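Local coordinates for sugar ABC transporter substrate-binding protein, BlMnBP1 (Bifidobacterium animalis subsp. lactis ATCC 27673, PDB 6I5R) that binds the disaccharide mannobiose, probably capturing manno-oligosaccharides outside the cell and delivering them to an ABC transporter for uptake, at residues W198-W203 and K409-I414. Residues are numbered along the deposited sequence; the frame is centred on the assembly and turned at random.
Sequences WAMGAW and KKIQDI. With BMA (beta-D-mannopyranose), chain B; BMA (beta-D-mannopyranose), chain C.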
ATOM      1  N   TRP A 198       6.846   3.745   6.987  1.00 16.39           N
ATOM      2  CA  TRP A 198       5.846   3.276   6.043  1.00 16.39           C
ATOM      3  C   TRP A 198       4.614   2.783   6.799  1.00 16.39           C
ATOM      4  O   TRP A 198       3.499   2.885   6.287  1.00 16.39           O
ATOM      5  CB  TRP A 198       6.400   2.166   5.153  1.00 17.77           C
ATOM      6  CG  TRP A 198       6.909   1.027   5.930  1.00 16.39           C
ATOM      7  CD1 TRP A 198       8.200   0.805   6.300  1.00 16.40           C
ATOM      8  CD2 TRP A 198       6.139  -0.052   6.476  1.00 16.86           C
ATOM      9  NE1 TRP A 198       8.273  -0.349   7.041  1.00 16.39           N
ATOM     10  CE2 TRP A 198       7.018  -0.880   7.175  1.00 16.96           C
ATOM     11  CE3 TRP A 198       4.782  -0.384   6.450  1.00 16.39           C
ATOM     12  CZ2 TRP A 198       6.591  -2.036   7.830  1.00 16.39           C
ATOM     13  CZ3 TRP A 198       4.370  -1.516   7.095  1.00 16.39           C
ATOM     14  CH2 TRP A 198       5.266  -2.324   7.785  1.00 16.39           C
ATOM     15  N   ALA A 199       4.799   2.276   8.023  1.00 16.39           N
ATOM     16  CA  ALA A 199       3.637   1.808   8.773  1.00 17.86           C
ATOM     17  C   ALA A 199       2.775   2.986   9.241  1.00 19.35           C
ATOM     18  O   ALA A 199       1.544   2.885   9.324  1.00 16.39           O
ATOM     19  CB  ALA A 199       4.079   0.970   9.966  1.00 16.39           C
ATOM     20  N   MET A 200       3.444   4.112   9.560  1.00 16.39           N
ATOM     21  CA  MET A 200       2.679   5.297   9.918  1.00 21.06           C
ATOM     22  C   MET A 200       2.016   5.939   8.687  1.00 16.39           C
ATOM     23  O   MET A 200       0.851   6.367   8.745  1.00 16.39           O
ATOM     24  CB  MET A 200       3.561   6.304  10.633  1.00 16.39           C
ATOM     25  CG  MET A 200       4.028   5.815  11.995  1.00 22.26           C
ATOM     26  SD  MET A 200       3.004   6.494  13.322  1.00 16.39           S
ATOM     27  CE  MET A 200       1.594   5.367  13.337  1.00 20.37           C
ATOM     28  N   GLY A 201       2.773   5.966   7.580  1.00 16.39           N
ATOM     29  CA  GLY A 201       2.222   6.513   6.348  1.00 16.39           C
ATOM     30  C   GLY A 201       1.019   5.738   5.832  1.00 16.96           C
ATOM     31  O   GLY A 201       0.210   6.284   5.073  1.00 16.39           O
ATOM     32  N   ALA A 202       0.913   4.455   6.190  1.00 16.39           N
ATOM     33  CA  ALA A 202      -0.204   3.615   5.762  1.00 16.39           C
ATOM     34  C   ALA A 202      -1.552   4.184   6.171  1.00 17.56           C
ATOM     35  O   ALA A 202      -2.564   3.903   5.515  1.00 16.39           O
ATOM     36  CB  ALA A 202      -0.027   2.200   6.333  1.00 16.39           C
ATOM     37  N   TRP A 203      -1.594   5.009   7.223  1.00 16.39           N
ATOM     38  CA  TRP A 203      -2.872   5.585   7.609  1.00 16.39           C
ATOM     39  C   TRP A 203      -3.486   6.419   6.491  1.00 16.39           C
ATOM     40  O   TRP A 203      -4.711   6.566   6.440  1.00 16.39           O
ATOM     41  CB  TRP A 203      -2.701   6.407   8.887  1.00 18.75           C
ATOM     42  CG  TRP A 203      -2.606   5.526  10.084  1.00 16.60           C
ATOM     43  CD1 TRP A 203      -1.507   4.845  10.514  1.00 16.39           C
ATOM     44  CD2 TRP A 203      -3.670   5.198  10.984  1.00 16.39           C
ATOM     45  NE1 TRP A 203      -1.817   4.119  11.654  1.00 16.39           N
ATOM     46  CE2 TRP A 203      -3.141   4.323  11.955  1.00 16.39           C
ATOM     47  CE3 TRP A 203      -5.023   5.558  11.062  1.00 16.39           C
ATOM     48  CZ2 TRP A 203      -3.923   3.800  12.992  1.00 16.50           C
ATOM     49  CZ3 TRP A 203      -5.787   5.047  12.097  1.00 16.39           C
ATOM     50  CH2 TRP A 203      -5.237   4.168  13.037  1.00 16.39           C
ATOM     51  N   LYS A 409       5.926  10.951   8.388  1.00 16.39           N
ATOM     52  CA  LYS A 409       6.389  11.802   9.475  1.00 16.39           C
ATOM     53  C   LYS A 409       5.227  12.591  10.075  1.00 16.74           C
ATOM     54  O   LYS A 409       5.164  12.790  11.293  1.00 16.39           O
ATOM     55  CB  LYS A 409       7.497  12.747   8.981  1.00 19.61           C
ATOM     56  CG  LYS A 409       8.948  12.201   9.026  1.00 24.36           C
ATOM     57  CD  LYS A 409       9.157  11.162   7.990  1.00 26.52           C
ATOM     58  CE  LYS A 409      10.613  11.032   7.555  1.00 22.75           C
ATOM     59  NZ  LYS A 409      11.417  10.233   8.514  1.00 27.27           N
ATOM     60  N   LYS A 410       4.290  13.030   9.245  1.00 16.39           N
ATOM     61  CA  LYS A 410       3.155  13.784   9.766  1.00 18.24           C
ATOM     62  C   LYS A 410       2.272  12.908  10.654  1.00 16.39           C
ATOM     63  O   LYS A 410       1.599  13.401  11.561  1.00 16.39           O
ATOM     64  CB  LYS A 410       2.345  14.369   8.610  1.00 16.74           C
ATOM     65  CG  LYS A 410       1.677  13.315   7.711  1.00 16.39           C
ATOM     66  CD  LYS A 410       0.740  13.951   6.682  1.00 16.39           C
ATOM     67  CE  LYS A 410      -0.001  12.925   5.843  1.00 17.08           C
ATOM     68  NZ  LYS A 410       0.860  12.118   4.950  1.00 16.39           N
ATOM     69  N   ILE A 411       2.248  11.609  10.385  1.00 16.39           N
ATOM     70  CA  ILE A 411       1.459  10.682  11.184  1.00 16.39           C
ATOM     71  C   ILE A 411       2.164  10.406  12.504  1.00 16.39           C
ATOM     72  O   ILE A 411       1.525  10.242  13.545  1.00 16.39           O
ATOM     73  CB  ILE A 411       1.236   9.371  10.398  1.00 16.39           C
ATOM     74  CG1 ILE A 411       0.693   9.650   9.015  1.00 19.92           C
ATOM     75  CG2 ILE A 411       0.311   8.400  11.145  1.00 16.39           C
ATOM     76  CD1 ILE A 411      -0.628  10.365   8.992  1.00 16.39           C
ATOM     77  N   GLN A 412       3.495  10.324  12.472  1.00 16.39           N
ATOM     78  CA  GLN A 412       4.257  10.254  13.708  1.00 19.11           C
ATOM     79  C   GLN A 412       3.938  11.456  14.591  1.00 16.95           C
ATOM     80  O   GLN A 412       3.804  11.315  15.807  1.00 20.16           O
ATOM     81  CB  GLN A 412       5.756  10.148  13.393  1.00 16.39           C
ATOM     82  CG  GLN A 412       6.125   8.775  12.842  1.00 16.39           C
ATOM     83  CD  GLN A 412       7.554   8.662  12.337  1.00 21.49           C
ATOM     84  OE1 GLN A 412       8.169   9.656  11.946  1.00 16.39           O
ATOM     85  NE2 GLN A 412       8.083   7.431  12.336  1.00 16.39           N
ATOM     86  N   ASP A 413       3.742  12.632  13.981  1.00 16.39           N
ATOM     87  CA  ASP A 413       3.415  13.821  14.752  1.00 16.39           C
ATOM     88  C   ASP A 413       2.060  13.674  15.428  1.00 16.39           C
ATOM     89  O   ASP A 413       1.881  14.098  16.573  1.00 16.39           O
ATOM     90  CB  ASP A 413       3.436  15.058  13.853  1.00 16.39           C
ATOM     91  CG  ASP A 413       3.329  16.350  14.638  1.00 21.89           C
ATOM     92  OD1 ASP A 413       4.067  16.463  15.630  1.00 16.39           O
ATOM     93  OD2 ASP A 413       2.537  17.250  14.226  1.00 20.45           O
ATOM     94  N   ILE A 414       1.100  13.037  14.757  1.00 16.39           N
ATOM     95  CA  ILE A 414      -0.171  12.754  15.416  1.00 16.39           C
ATOM     96  C   ILE A 414       0.073  11.959  16.696  1.00 16.39           C
ATOM     97  O   ILE A 414      -0.465  12.279  17.764  1.00 16.39           O
ATOM     98  CB  ILE A 414      -1.132  12.006  14.474  1.00 16.39           C
ATOM     99  CG1 ILE A 414      -1.514  12.887  13.290  1.00 16.39           C
ATOM    100  CG2 ILE A 414      -2.389  11.599  15.241  1.00 17.80           C
ATOM    101  CD1 ILE A 414      -2.371  12.220  12.240  1.00 16.50           C
TER
HETATM  102  C1  BMA B   2       6.545  -3.441   3.859  1.00 16.39           C
HETATM  103  C2  BMA B   2       6.676  -1.930   3.497  1.00 17.14           C
HETATM  104  C3  BMA B   2       5.329  -1.434   3.071  1.00 18.09           C
HETATM  105  C4  BMA B   2       4.681  -2.369   2.055  1.00 16.39           C
HETATM  106  C5  BMA B   2       4.619  -3.800   2.589  1.00 17.65           C
HETATM  107  C6  BMA B   2       4.049  -4.761   1.563  1.00 16.39           C
HETATM  108  O2  BMA B   2       7.498  -1.746   2.347  1.00 16.39           O
HETATM  109  O3  BMA B   2       5.376  -0.115   2.518  1.00 16.39           O
HETATM  110  O4  BMA B   2       3.371  -1.915   1.832  1.00 16.39           O
HETATM  111  O5  BMA B   2       5.965  -4.215   2.879  1.00 16.39           O
HETATM  112  O6  BMA B   2       4.910  -4.843   0.415  1.00 16.39           O
HETATM  113  C1  BMA C   1       9.814  -7.028   5.736  1.00 18.17           C
HETATM  114  C2  BMA C   1       8.395  -7.369   5.215  1.00 21.61           C
HETATM  115  C3  BMA C   1       7.888  -6.221   4.351  1.00 16.39           C
HETATM  116  C4  BMA C   1       8.140  -4.888   5.008  1.00 20.05           C
HETATM  117  C5  BMA C   1       9.597  -4.767   5.475  1.00 20.69           C
HETATM  118  C6  BMA C   1       9.881  -3.426   6.106  1.00 20.11           C
HETATM  119  O1  BMA C   1      10.088  -8.062   6.624  1.00 24.79           O
HETATM  120  O2  BMA C   1       7.510  -7.442   6.379  1.00 16.39           O
HETATM  121  O3  BMA C   1       6.540  -6.355   4.057  1.00 16.39           O
HETATM  122  O4  BMA C   1       7.873  -3.828   4.089  1.00 16.39           O
HETATM  123  O5  BMA C   1       9.867  -5.817   6.390  1.00 16.39           O
HETATM  124  O6  BMA C   1      11.307  -3.292   6.111  1.00 21.14           O
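Met-200 and Ile-411 bring two helices together, their CA atoms 5.7 Å apart, where the short helix 197-201, with the 3-10 residues Ala-202 and Trp-203 following it, meets the first turns of helix 409-420. No hydrogen bond crosses; the contact is mostly apolar. Branching at CB lets Ile-411 press both CG1 and CG2 against the same side of the Met-200 carbonyl oxygen, CG2 at 3.2 Å from O, which already accepts the Trp-203 amide. Flexible Met-200 bends at chi2 (-98°) and chi3, bringing SD and CE to 4.0 Å from Ile-411 CG2 as the side chains cross at a slant, while its CG meets Gln-412 CG at 3.7 Å. Gln-412 thus offers its methylene to the sulfur side chain and spends its amide NE2 on Phe-194 O. Trp-203 CD1 lies 4.0 Å from Ile-411 CG2, and Leu-247 of helix 239-252 touches both side chains. At the sugar end, the broad indole of Trp-198 places one face under a mannose, whose C2 (chain B) sits 3.6 Å from CD2; Ala-199 CB lies against the opposite face, toward the rim. Without the indole, as with an alanine here, the mannose is likely to lose its stacking platform and Glu-196 its N-H partner. Such an aromatic platform is characteristic of sugar pockets in ABC-transporter solute-binding proteins.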